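Local coordinates for protein nicotinate-nucleotide diphosphorylase (Carboxylating) (PDB 5HUO) that probably catalyses the conversion of quinolinate and 5-phospho-alpha-D-ribose 1-diphosphate into nicotinate mononucleotide, carbon dioxide and diphosphate, a step of NAD biosynthesis, at residues T96-H101 against V115-G120; T90-V95 against V122-T127; I194-N199 against K222-E227. All blocks are in the same frame, centred on the assembly; numbering follows the deposited sequence.

In the fold
Interactions 1 and 2 belong to the N-terminal domain and lie 13 Å apart, centre to centre. Helix 82-92 runs into strand 95-98, and strand 114-119 into helix 122-153, so interaction 2 joins the helices and interaction 1 the strands of the same two units. They touch directly: I118 CG2 lies 3.3 Å from L125 CD2. Interaction 3 sits in the C-terminal domain, its centre about 46 Å from each of the others. A bound sulfate lies beside it, about 3 Å from the M195 side chain at the nearest atoms. As in this family, the active site is probably at the K197 and E227 end, near a neighbouring subunit's N-terminal domain, whose L126 packs on N199.

Interaction 1 (T96-H101 against V115-G120)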
ATOM      1  N   THR A  96      -3.389  -0.051  28.659  1.00109.56           N
ATOM      2  CA  THR A  96      -3.883   1.162  29.341  1.00108.98           C
ATOM      3  C   THR A  96      -2.756   1.916  30.000  1.00106.10           C
ATOM      4  O   THR A  96      -1.663   1.372  30.165  1.00106.52           O
ATOM      5  CB  THR A  96      -4.944   0.828  30.387  1.00110.74           C
ATOM      6  OG1 THR A  96      -4.409  -0.102  31.331  1.00111.47           O
ATOM      7  CG2 THR A  96      -6.153   0.221  29.708  1.00112.19           C
ATOM      8  N   PHE A  97      -3.030   3.154  30.375  1.00103.25           N
ATOM      9  CA  PHE A  97      -1.985   3.989  30.937  1.00101.04           C
ATOM     10  C   PHE A  97      -2.427   4.679  32.170  1.00100.73           C
ATOM     11  O   PHE A  97      -3.576   4.908  32.370  1.00101.93           O
ATOM     12  CB  PHE A  97      -1.551   5.032  29.935  1.00 99.57           C
ATOM     13  CG  PHE A  97      -1.067   4.454  28.641  1.00 98.32           C
ATOM     14  CD1 PHE A  97       0.255   4.142  28.471  1.00 97.39           C
ATOM     15  CD2 PHE A  97      -1.933   4.202  27.612  1.00 97.79           C
ATOM     16  CE1 PHE A  97       0.704   3.590  27.268  1.00 96.51           C
ATOM     17  CE2 PHE A  97      -1.473   3.665  26.422  1.00 97.25           C
ATOM     18  CZ  PHE A  97      -0.168   3.349  26.254  1.00 96.05           C
ATOM     19  N   GLN A  98      -1.481   4.999  33.008  1.00 99.85           N
ATOM     20  CA  GLN A  98      -1.722   5.820  34.167  1.00 99.95           C
ATOM     21  C   GLN A  98      -0.717   6.952  34.111  1.00 98.23           C
ATOM     22  O   GLN A  98       0.466   6.724  33.845  1.00 97.24           O
ATOM     23  CB  GLN A  98      -1.544   5.024  35.426  1.00101.39           C
ATOM     24  CG  GLN A  98      -2.784   4.267  35.861  1.00104.02           C
ATOM     25  CD  GLN A  98      -2.495   3.216  36.946  1.00105.97           C
ATOM     26  OE1 GLN A  98      -1.392   3.126  37.497  1.00107.18           O
ATOM     27  NE2 GLN A  98      -3.494   2.450  37.271  1.00108.04           N
ATOM     28  N   ASN A  99      -1.174   8.162  34.409  1.00 96.88           N
ATOM     29  CA  ASN A  99      -0.322   9.338  34.360  1.00 94.83           C
ATOM     30  C   ASN A  99      -0.446  10.091  35.694  1.00 95.24           C
ATOM     31  O   ASN A  99      -1.103  11.128  35.766  1.00 95.68           O
ATOM     32  CB  ASN A  99      -0.717  10.236  33.177  1.00 94.00           C
ATOM     33  CG  ASN A  99       0.325  11.287  32.853  1.00 93.17           C
ATOM     34  OD1 ASN A  99       1.236  11.612  33.655  1.00 93.91           O
ATOM     35  ND2 ASN A  99       0.188  11.854  31.707  1.00 92.64           N
ATOM     36  N   PRO A 100       0.224   9.600  36.736  1.00 95.61           N
ATOM     37  CA  PRO A 100       0.193  10.156  38.078  1.00 96.44           C
ATOM     38  C   PRO A 100       0.424  11.630  38.169  1.00 96.30           C
ATOM     39  O   PRO A 100      -0.237  12.277  38.975  1.00 98.14           O
ATOM     40  CB  PRO A 100       1.364   9.460  38.772  1.00 96.45           C
ATOM     41  CG  PRO A 100       1.501   8.166  38.080  1.00 96.13           C
ATOM     42  CD  PRO A 100       1.217   8.508  36.643  1.00 95.27           C
ATOM     43  N   HIS A 101       1.325  12.170  37.375  1.00 95.33           N
ATOM     44  CA  HIS A 101       1.674  13.593  37.460  1.00 95.32           C
ATOM     45  C   HIS A 101       1.064  14.473  36.353  1.00 94.90           C
ATOM     46  O   HIS A 101       1.414  15.643  36.219  1.00 94.84           O
ATOM     47  CB  HIS A 101       3.173  13.750  37.451  1.00 94.76           C
ATOM     48  CG  HIS A 101       3.824  13.161  38.625  1.00 95.34           C
ATOM     49  ND1 HIS A 101       3.457  13.466  39.898  1.00 96.49           N
ATOM     50  CD2 HIS A 101       4.825  12.275  38.725  1.00 95.06           C
ATOM     51  CE1 HIS A 101       4.200  12.796  40.747  1.00 96.87           C
ATOM     52  NE2 HIS A 101       5.029  12.050  40.064  1.00 96.03           N
ATOM     53  N   VAL A 115       6.987   9.695  34.083  1.00 91.70           N
ATOM     54  CA  VAL A 115       6.148  10.285  33.054  1.00 91.28           C
ATOM     55  C   VAL A 115       4.844   9.500  32.827  1.00 91.62           C
ATOM     56  O   VAL A 115       3.779  10.060  32.747  1.00 91.83           O
ATOM     57  CB  VAL A 115       6.913  10.359  31.740  1.00 90.49           C
ATOM     58  CG1 VAL A 115       6.027  10.936  30.636  1.00 90.15           C
ATOM     59  CG2 VAL A 115       8.168  11.212  31.912  1.00 90.28           C
ATOM     60  N   LEU A 116       4.962   8.191  32.772  1.00 91.83           N
ATOM     61  CA  LEU A 116       3.822   7.310  32.565  1.00 92.35           C
ATOM     62  C   LEU A 116       4.031   5.929  33.196  1.00 93.02           C
ATOM     63  O   LEU A 116       5.146   5.445  33.300  1.00 92.89           O
ATOM     64  CB  LEU A 116       3.588   7.083  31.065  1.00 91.90           C
ATOM     65  CG  LEU A 116       2.576   7.909  30.334  1.00 91.77           C
ATOM     66  CD1 LEU A 116       2.223   7.161  29.063  1.00 91.75           C
ATOM     67  CD2 LEU A 116       1.296   8.188  31.086  1.00 92.52           C
ATOM     68  N   GLU A 117       2.903   5.298  33.513  1.00 93.99           N
ATOM     69  CA  GLU A 117       2.854   3.898  33.785  1.00 96.44           C
ATOM     70  C   GLU A 117       2.081   3.260  32.694  1.00 96.07           C
ATOM     71  O   GLU A 117       1.059   3.745  32.272  1.00 95.70           O
ATOM     72  CB  GLU A 117       2.223   3.639  35.123  1.00100.66           C
ATOM     73  CG  GLU A 117       3.194   3.868  36.278  1.00103.91           C
ATOM     74  CD  GLU A 117       2.511   4.017  37.645  1.00108.83           C
ATOM     75  OE1 GLU A 117       1.334   4.433  37.726  1.00108.55           O
ATOM     76  OE2 GLU A 117       3.219   3.752  38.654  1.00115.09           O
ATOM     77  N   ILE A 118       2.632   2.179  32.195  1.00 96.90           N
ATOM     78  CA  ILE A 118       2.026   1.415  31.113  1.00 98.48           C
ATOM     79  C   ILE A 118       1.543   0.035  31.615  1.00100.79           C
ATOM     80  O   ILE A 118       2.336  -0.745  32.137  1.00100.67           O
ATOM     81  CB  ILE A 118       3.004   1.179  29.952  1.00 98.01           C
ATOM     82  CG1 ILE A 118       3.542   2.470  29.426  1.00 96.23           C
ATOM     83  CG2 ILE A 118       2.300   0.456  28.790  1.00 99.41           C
ATOM     84  CD1 ILE A 118       4.864   2.869  30.032  1.00 96.34           C
ATOM     85  N   ILE A 119       0.253  -0.259  31.416  1.00102.88           N
ATOM     86  CA  ILE A 119      -0.368  -1.498  31.931  1.00106.17           C
ATOM     87  C   ILE A 119      -0.949  -2.360  30.831  1.00106.60           C
ATOM     88  O   ILE A 119      -1.751  -1.923  30.054  1.00106.18           O
ATOM     89  CB  ILE A 119      -1.499  -1.236  32.918  1.00108.16           C
ATOM     90  CG1 ILE A 119      -0.968  -0.636  34.190  1.00109.95           C
ATOM     91  CG2 ILE A 119      -2.195  -2.517  33.282  1.00110.31           C
ATOM     92  CD1 ILE A 119      -1.046   0.877  34.175  1.00110.68           C
ATOM     93  N   GLY A 120      -0.512  -3.599  30.812  1.00107.70           N
ATOM     94  CA  GLY A 120      -0.977  -4.560  29.838  1.00109.28           C
ATOM     95  C   GLY A 120      -0.221  -5.875  29.932  1.00111.43           C
ATOM     96  O   GLY A 120       0.591  -6.098  30.828  1.00112.24           O
TER
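T96 and I119 form a hydrogen-bonded pair where two antiparallel strands meet: T96 N reaches I119 O at 2.9 Å, and I119 N returns a bond to T96 O. Q98 and E117 repeat the pattern two residues on, with F97 and I118 as the non-hydrogen-bonded pair between them. The strand directions differ by 149°. Strand 95-98 is an edge strand of the N-terminal domain's four-stranded antiparallel sheet, and 114-119 carries it on to strand 66-73. There V115 and L116 both face L71, a classic beta bulge. On the side toward helix 82-92, F97 and I118 run side by side. I118 CG1 meets the edge of the phenyl ring near its plane, 3.7 Å from F97 CE1, while L116 CD1 comes obliquely to F97 CD1. Q86 and F85 of the helix cover this group. The other face is more open. OG1 of T96 sits between the backbone N and the carbonyl carbon (chi1 57°), which brings it beside I119 CB and into a weak 3.5 Å bond with I119 O, the oxygen that takes T96 N. Past the strand end, N99 ND2 bonds to F103 O, and the methyl L116 CD2 rests 3.6 Å from N99 CB.

Interaction 2 (T90-V95 against V122-T127); sequences TLFDEV and VRSLLT
D93 and S124 make the polar link: S124 OG donates to D93 OD2 at 2.5 Å, a length that is unusually short and doubtful at this resolution. Having CG opposite the backbone N (chi1 -164°) carries the aspartate's carboxylate across to the first turn of helix 122-153. S121, just ahead of that helix, completes the cluster, its OG hydrogen-bonded to S124 OG and more weakly to D93 OD2. D93 itself lies in the short connection between helix 82-92 and strand 95-98. Both helices cover the same face of the four-stranded sheet, the layered alpha/beta build of this N-terminal domain, and the contact joins the end of one helix to the start of the other. The apolar contacts lie on two sides of the polar pair. Toward the sheet, V95 CG2 is 4.3 Å from S124 CB, and V95 CG1 approaches L125 CD2, whose own leucine settles on A67 and V69. Away from it, the F92 ring lies against the side of the helix, meeting it obliquely: CE2 is 4.1 Å from S124 CA, and CZ meets the T127 CG2 methyl at 3.8 Å. The F92 and T127 side chains cross at about a right angle. T127 turns its hydroxyl elsewhere, to D54 OD2.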
ATOM      1  N   THR A  90      -0.973   0.778  21.743  1.00 98.02           N
ATOM      2  CA  THR A  90      -2.394   0.660  21.459  1.00100.38           C
ATOM      3  C   THR A  90      -2.753   0.058  20.085  1.00102.89           C
ATOM      4  O   THR A  90      -3.759  -0.609  19.939  1.00105.81           O
ATOM      5  CB  THR A  90      -3.012   2.042  21.612  1.00 99.47           C
ATOM      6  OG1 THR A  90      -3.032   2.324  22.999  1.00 98.80           O
ATOM      7  CG2 THR A  90      -4.373   2.068  21.179  1.00101.29           C
ATOM      8  N   LEU A  91      -1.947   0.328  19.076  1.00103.29           N
ATOM      9  CA  LEU A  91      -2.073  -0.355  17.782  1.00105.50           C
ATOM     10  C   LEU A  91      -1.741  -1.853  17.840  1.00108.52           C
ATOM     11  O   LEU A  91      -2.304  -2.652  17.102  1.00111.28           O
ATOM     12  CB  LEU A  91      -1.111   0.231  16.798  1.00104.05           C
ATOM     13  CG  LEU A  91      -1.439   1.609  16.273  1.00103.33           C
ATOM     14  CD1 LEU A  91      -0.221   2.106  15.506  1.00103.77           C
ATOM     15  CD2 LEU A  91      -2.652   1.567  15.367  1.00103.54           C
ATOM     16  N   PHE A  92      -0.848  -2.204  18.754  1.00108.73           N
ATOM     17  CA  PHE A  92      -0.364  -3.578  18.918  1.00110.42           C
ATOM     18  C   PHE A  92      -1.280  -4.472  19.770  1.00113.93           C
ATOM     19  O   PHE A  92      -1.468  -5.650  19.468  1.00116.35           O
ATOM     20  CB  PHE A  92       1.016  -3.545  19.561  1.00108.11           C
ATOM     21  CG  PHE A  92       1.773  -4.849  19.489  1.00107.90           C
ATOM     22  CD1 PHE A  92       2.528  -5.180  18.373  1.00107.97           C
ATOM     23  CD2 PHE A  92       1.750  -5.722  20.555  1.00109.02           C
ATOM     24  CE1 PHE A  92       3.227  -6.388  18.306  1.00109.60           C
ATOM     25  CE2 PHE A  92       2.444  -6.926  20.507  1.00110.78           C
ATOM     26  CZ  PHE A  92       3.193  -7.267  19.379  1.00110.41           C
ATOM     27  N   ASP A  93      -1.840  -3.910  20.824  1.00114.93           N
ATOM     28  CA  ASP A  93      -2.587  -4.693  21.788  1.00117.64           C
ATOM     29  C   ASP A  93      -3.440  -3.785  22.670  1.00116.86           C
ATOM     30  O   ASP A  93      -3.474  -2.600  22.487  1.00112.65           O
ATOM     31  CB  ASP A  93      -1.600  -5.558  22.616  1.00118.78           C
ATOM     32  CG  ASP A  93      -2.291  -6.697  23.390  1.00121.31           C
ATOM     33  OD1 ASP A  93      -3.388  -7.135  22.961  1.00126.09           O
ATOM     34  OD2 ASP A  93      -1.819  -7.091  24.474  1.00120.15           O
ATOM     35  N   GLU A  94      -4.153  -4.387  23.609  1.00122.20           N
ATOM     36  CA  GLU A  94      -4.972  -3.649  24.562  1.00124.66           C
ATOM     37  C   GLU A  94      -4.086  -3.258  25.713  1.00120.06           C
ATOM     38  O   GLU A  94      -3.551  -4.102  26.430  1.00122.56           O
ATOM     39  CB  GLU A  94      -6.128  -4.475  25.052  1.00132.70           C
ATOM     40  CG  GLU A  94      -7.246  -4.609  24.040  1.00140.27           C
ATOM     41  CD  GLU A  94      -8.628  -4.531  24.675  1.00149.66           C
ATOM     42  OE1 GLU A  94      -9.538  -5.208  24.163  1.00158.55           O
ATOM     43  OE2 GLU A  94      -8.829  -3.784  25.669  1.00154.67           O
ATOM     44  N   VAL A  95      -3.861  -1.967  25.826  1.00114.09           N
ATOM     45  CA  VAL A  95      -2.925  -1.441  26.782  1.00110.71           C
ATOM     46  C   VAL A  95      -3.515  -0.208  27.356  1.00109.77           C
ATOM     47  O   VAL A  95      -4.054   0.618  26.639  1.00110.91           O
ATOM     48  CB  VAL A  95      -1.577  -1.102  26.120  1.00108.49           C
ATOM     49  CG1 VAL A  95      -0.621  -0.432  27.095  1.00107.17           C
ATOM     50  CG2 VAL A  95      -0.910  -2.362  25.570  1.00109.46           C
ATOM     51  N   VAL A 122       2.582  -8.641  29.394  1.00115.63           N
ATOM     52  CA  VAL A 122       4.033  -8.529  29.336  1.00115.51           C
ATOM     53  C   VAL A 122       4.575  -8.526  27.906  1.00115.08           C
ATOM     54  O   VAL A 122       5.480  -7.776  27.548  1.00113.94           O
ATOM     55  CB  VAL A 122       4.707  -9.673  30.093  1.00118.35           C
ATOM     56  CG1 VAL A 122       6.208  -9.642  29.867  1.00119.26           C
ATOM     57  CG2 VAL A 122       4.449  -9.545  31.556  1.00118.91           C
ATOM     58  N   ARG A 123       4.036  -9.398  27.096  1.00117.49           N
ATOM     59  CA  ARG A 123       4.509  -9.505  25.735  1.00117.93           C
ATOM     60  C   ARG A 123       4.303  -8.202  24.977  1.00115.91           C
ATOM     61  O   ARG A 123       5.181  -7.762  24.254  1.00115.16           O
ATOM     62  CB  ARG A 123       3.907 -10.711  25.057  1.00121.81           C
ATOM     63  CG  ARG A 123       4.647 -11.988  25.435  1.00125.42           C
ATOM     64  CD  ARG A 123       3.696 -13.148  25.708  1.00130.65           C
ATOM     65  NE  ARG A 123       4.313 -14.460  25.479  1.00133.58           N
ATOM     66  CZ  ARG A 123       4.145 -15.209  24.385  1.00133.96           C
ATOM     67  NH1 ARG A 123       4.757 -16.378  24.263  1.00134.39           N
ATOM     68  NH2 ARG A 123       3.366 -14.785  23.400  1.00134.61           N
ATOM     69  N   SER A 124       3.165  -7.558  25.174  1.00114.73           N
ATOM     70  CA  SER A 124       2.902  -6.280  24.521  1.00113.32           C
ATOM     71  C   SER A 124       3.816  -5.159  25.028  1.00110.34           C
ATOM     72  O   SER A 124       4.237  -4.312  24.256  1.00107.24           O
ATOM     73  CB  SER A 124       1.466  -5.853  24.707  1.00114.43           C
ATOM     74  OG  SER A 124       0.635  -6.945  24.408  1.00117.30           O
ATOM     75  N   LEU A 125       4.140  -5.189  26.303  1.00108.91           N
ATOM     76  CA  LEU A 125       4.945  -4.137  26.849  1.00107.44           C
ATOM     77  C   LEU A 125       6.364  -4.204  26.356  1.00108.66           C
ATOM     78  O   LEU A 125       6.951  -3.187  25.945  1.00113.22           O
ATOM     79  CB  LEU A 125       4.923  -4.144  28.356  1.00106.69           C
ATOM     80  CG  LEU A 125       3.496  -4.055  28.984  1.00106.88           C
ATOM     81  CD1 LEU A 125       3.613  -4.216  30.476  1.00107.14           C
ATOM     82  CD2 LEU A 125       2.754  -2.808  28.681  1.00104.50           C
ATOM     83  N   LEU A 126       6.938  -5.392  26.360  1.00109.34           N
ATOM     84  CA  LEU A 126       8.345  -5.523  26.003  1.00108.35           C
ATOM     85  C   LEU A 126       8.590  -5.451  24.509  1.00107.72           C
ATOM     86  O   LEU A 126       9.562  -4.906  24.069  1.00108.65           O
ATOM     87  CB  LEU A 126       8.917  -6.800  26.562  1.00110.11           C
ATOM     88  CG  LEU A 126       8.811  -6.927  28.071  1.00111.46           C
ATOM     89  CD1 LEU A 126       9.595  -8.123  28.573  1.00113.90           C
ATOM     90  CD2 LEU A 126       9.287  -5.674  28.785  1.00110.10           C
ATOM     91  N   THR A 127       7.679  -5.979  23.740  1.00107.35           N
ATOM     92  CA  THR A 127       7.846  -5.989  22.324  1.00106.32           C
ATOM     93  C   THR A 127       7.683  -4.591  21.771  1.00104.26           C
ATOM     94  O   THR A 127       8.311  -4.231  20.782  1.00105.77           O
ATOM     95  CB  THR A 127       6.841  -6.981  21.671  1.00108.22           C
ATOM     96  OG1 THR A 127       7.185  -8.294  22.099  1.00110.08           O
ATOM     97  CG2 THR A 127       6.922  -6.981  20.175  1.00108.14           C
TER

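Interaction 3 (I194-N199 against K222-E227)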
ATOM      1  N   ILE A 194       5.654  29.589  -1.775  1.00 99.31           N
ATOM      2  CA  ILE A 194       6.673  29.835  -2.791  1.00101.86           C
ATOM      3  C   ILE A 194       7.893  30.411  -2.116  1.00104.44           C
ATOM      4  O   ILE A 194       7.777  31.339  -1.307  1.00102.81           O
ATOM      5  CB  ILE A 194       6.144  30.763  -3.873  1.00100.58           C
ATOM      6  CG1 ILE A 194       5.163  29.973  -4.725  1.00 99.19           C
ATOM      7  CG2 ILE A 194       7.306  31.348  -4.692  1.00103.18           C
ATOM      8  CD1 ILE A 194       4.645  30.722  -5.929  1.00101.03           C
ATOM      9  N   MET A 195       9.046  29.848  -2.443  1.00108.26           N
ATOM     10  CA  MET A 195      10.281  30.453  -2.022  1.00113.91           C
ATOM     11  C   MET A 195      11.255  30.547  -3.182  1.00116.38           C
ATOM     12  O   MET A 195      11.683  29.562  -3.744  1.00115.08           O
ATOM     13  CB  MET A 195      10.911  29.737  -0.834  1.00118.03           C
ATOM     14  CG  MET A 195      12.004  30.604  -0.186  1.00123.91           C
ATOM     15  SD  MET A 195      12.845  29.834   1.200  1.00133.17           S
ATOM     16  CE  MET A 195      11.445  29.364   2.247  1.00124.02           C
ATOM     17  N   LEU A 196      11.591  31.784  -3.505  1.00120.95           N
ATOM     18  CA  LEU A 196      12.479  32.112  -4.614  1.00124.89           C
ATOM     19  C   LEU A 196      13.834  32.282  -3.996  1.00130.33           C
ATOM     20  O   LEU A 196      14.100  33.234  -3.277  1.00127.12           O
ATOM     21  CB  LEU A 196      12.053  33.389  -5.328  1.00124.32           C
ATOM     22  CG  LEU A 196      10.655  33.281  -5.929  1.00120.23           C
ATOM     23  CD1 LEU A 196      10.152  34.677  -6.258  1.00121.80           C
ATOM     24  CD2 LEU A 196      10.594  32.382  -7.141  1.00120.23           C
ATOM     25  N   LYS A 197      14.674  31.320  -4.311  1.00139.60           N
ATOM     26  CA  LYS A 197      16.030  31.213  -3.789  1.00146.14           C
ATOM     27  C   LYS A 197      17.069  31.898  -4.722  1.00153.91           C
ATOM     28  O   LYS A 197      16.728  32.509  -5.733  1.00149.00           O
ATOM     29  CB  LYS A 197      16.355  29.725  -3.531  1.00145.60           C
ATOM     30  CG  LYS A 197      15.214  28.932  -2.889  1.00142.34           C
ATOM     31  CD  LYS A 197      15.663  27.540  -2.473  1.00139.55           C
ATOM     32  CE  LYS A 197      14.687  26.877  -1.488  1.00138.29           C
ATOM     33  NZ  LYS A 197      14.945  27.206  -0.054  1.00136.55           N
ATOM     34  N   ASP A 198      18.327  31.847  -4.306  1.00162.66           N
ATOM     35  CA  ASP A 198      19.496  32.342  -5.100  1.00167.10           C
ATOM     36  C   ASP A 198      19.403  32.257  -6.673  1.00171.25           C
ATOM     37  O   ASP A 198      19.448  33.263  -7.404  1.00164.70           O
ATOM     38  CB  ASP A 198      20.763  31.623  -4.567  1.00168.39           C
ATOM     39  CG  ASP A 198      20.594  30.032  -4.373  1.00166.77           C
ATOM     40  OD1 ASP A 198      19.519  29.415  -4.601  1.00160.12           O
ATOM     41  OD2 ASP A 198      21.585  29.391  -3.973  1.00167.52           O
ATOM     42  N   ASN A 199      19.247  31.032  -7.170  1.00173.93           N
ATOM     43  CA  ASN A 199      19.198  30.751  -8.625  1.00168.49           C
ATOM     44  C   ASN A 199      17.956  31.239  -9.376  1.00161.79           C
ATOM     45  O   ASN A 199      18.040  31.623 -10.514  1.00152.09           O
ATOM     46  CB  ASN A 199      19.474  29.258  -8.912  1.00168.23           C
ATOM     47  CG  ASN A 199      18.734  28.311  -7.981  1.00161.70           C
ATOM     48  OD1 ASN A 199      17.929  28.725  -7.151  1.00164.89           O
ATOM     49  ND2 ASN A 199      19.029  27.041  -8.096  1.00156.83           N
ATOM     50  N   LYS A 222      -1.027  31.491  -2.439  1.00 90.99           N
ATOM     51  CA  LYS A 222       0.327  31.161  -1.961  1.00 92.07           C
ATOM     52  C   LYS A 222       1.122  32.385  -1.479  1.00 94.19           C
ATOM     53  O   LYS A 222       1.256  33.356  -2.215  1.00 94.89           O
ATOM     54  CB  LYS A 222       1.175  30.542  -3.088  1.00 94.23           C
ATOM     55  CG  LYS A 222       0.617  29.273  -3.725  1.00 93.88           C
ATOM     56  CD  LYS A 222       0.873  28.081  -2.872  1.00 92.04           C
ATOM     57  CE  LYS A 222       0.342  26.845  -3.548  1.00 92.91           C
ATOM     58  NZ  LYS A 222      -0.752  26.244  -2.767  1.00 93.61           N
ATOM     59  N   MET A 223       1.663  32.313  -0.262  1.00 94.41           N
ATOM     60  CA  MET A 223       2.661  33.282   0.203  1.00 96.38           C
ATOM     61  C   MET A 223       3.913  33.160  -0.618  1.00 98.46           C
ATOM     62  O   MET A 223       4.232  32.095  -1.160  1.00100.53           O
ATOM     63  CB  MET A 223       3.062  33.058   1.634  1.00 97.90           C
ATOM     64  CG  MET A 223       1.930  33.368   2.605  1.00101.49           C
ATOM     65  SD  MET A 223       1.327  35.102   2.608  1.00107.52           S
ATOM     66  CE  MET A 223       0.479  35.222   4.228  1.00108.50           C
ATOM     67  N   VAL A 224       4.589  34.284  -0.804  1.00 99.41           N
ATOM     68  CA  VAL A 224       5.803  34.325  -1.603  1.00 99.66           C
ATOM     69  C   VAL A 224       6.885  34.891  -0.761  1.00100.70           C
ATOM     70  O   VAL A 224       6.754  35.980  -0.167  1.00100.38           O
ATOM     71  CB  VAL A 224       5.652  35.174  -2.874  1.00102.37           C
ATOM     72  CG1 VAL A 224       6.991  35.373  -3.572  1.00105.39           C
ATOM     73  CG2 VAL A 224       4.719  34.500  -3.852  1.00102.93           C
ATOM     74  N   GLU A 225       7.984  34.170  -0.775  1.00102.84           N
ATOM     75  CA  GLU A 225       9.200  34.556  -0.061  1.00105.94           C
ATOM     76  C   GLU A 225      10.375  34.595  -1.037  1.00110.64           C
ATOM     77  O   GLU A 225      10.404  33.865  -2.006  1.00106.38           O
ATOM     78  CB  GLU A 225       9.499  33.577   1.087  1.00103.89           C
ATOM     79  CG  GLU A 225      10.724  33.927   1.904  1.00105.24           C
ATOM     80  CD  GLU A 225      10.886  33.116   3.192  1.00103.96           C
ATOM     81  OE1 GLU A 225      10.002  32.345   3.558  1.00101.25           O
ATOM     82  OE2 GLU A 225      11.923  33.261   3.858  1.00104.13           O
ATOM     83  N   VAL A 226      11.334  35.476  -0.751  1.00117.73           N
ATOM     84  CA  VAL A 226      12.566  35.574  -1.542  1.00123.71           C
ATOM     85  C   VAL A 226      13.778  35.568  -0.656  1.00126.91           C
ATOM     86  O   VAL A 226      13.841  36.355   0.290  1.00126.44           O
ATOM     87  CB  VAL A 226      12.661  36.894  -2.308  1.00128.21           C
ATOM     88  CG1 VAL A 226      13.986  36.964  -3.036  1.00133.94           C
ATOM     89  CG2 VAL A 226      11.555  37.017  -3.300  1.00127.81           C
ATOM     90  N   GLU A 227      14.753  34.741  -1.025  1.00133.90           N
ATOM     91  CA  GLU A 227      16.091  34.753  -0.393  1.00142.82           C
ATOM     92  C   GLU A 227      16.988  35.767  -1.051  1.00146.08           C
ATOM     93  O   GLU A 227      17.171  35.744  -2.245  1.00146.84           O
ATOM     94  CB  GLU A 227      16.803  33.404  -0.477  1.00149.03           C
ATOM     95  CG  GLU A 227      16.043  32.202   0.093  1.00152.08           C
ATOM     96  CD  GLU A 227      16.839  30.896   0.005  1.00154.13           C
ATOM     97  OE1 GLU A 227      17.911  30.882  -0.695  1.00162.31           O
ATOM     98  OE2 GLU A 227      16.382  29.901   0.646  1.00147.90           O
TER
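I194 and V224 begin the closely packed half of this contact, where two parallel strands run together at 4.5 Å between axes and 21° between directions. I194 N bonds to M223 O, I194 O takes E225 N, L196 N bonds to E225 O at 2.8 Å, and L196 O takes E227 N. On one face I194 and V224 lie side by side, I194 CB being 4.0 Å from V224 CG2, and L196 CD1 meets the V226 CG2 methyl at the same distance. Helix 207-217 covers these four residues with A210, I211, A214 and R215, while S56 and I60 of a neighbouring subunit press on I194 and L196. That helix lies on the chain's path from one strand to the other, making a beta-alpha-beta unit at one end of the parallel sheet in the C-terminal domain, an open alpha/beta barrel in this family. M195 and E225 point to the opposite face, where the methyl M195 CE is 3.6 Å from E225 OE1 and a sulfate, probably from the crystallisation liquor, lies beside the methionine and may mark an anion pocket. Solvent access rises past the strand, where K197 is partly exposed and D198 exposed, although E227 still lies along K197. Bent at its last torsion (chi4 -87°), K197 brings NZ to E227 OE2 at 3.1 Å, a salt bridge approached from above the carboxylate plane. The same nitrogen makes a long, weak ion pair with the sulfate. Farther out, D198 approaches the other oxygen of that glutamate with like charge, D198 OD1 lying 4.5 Å from E227 OE1.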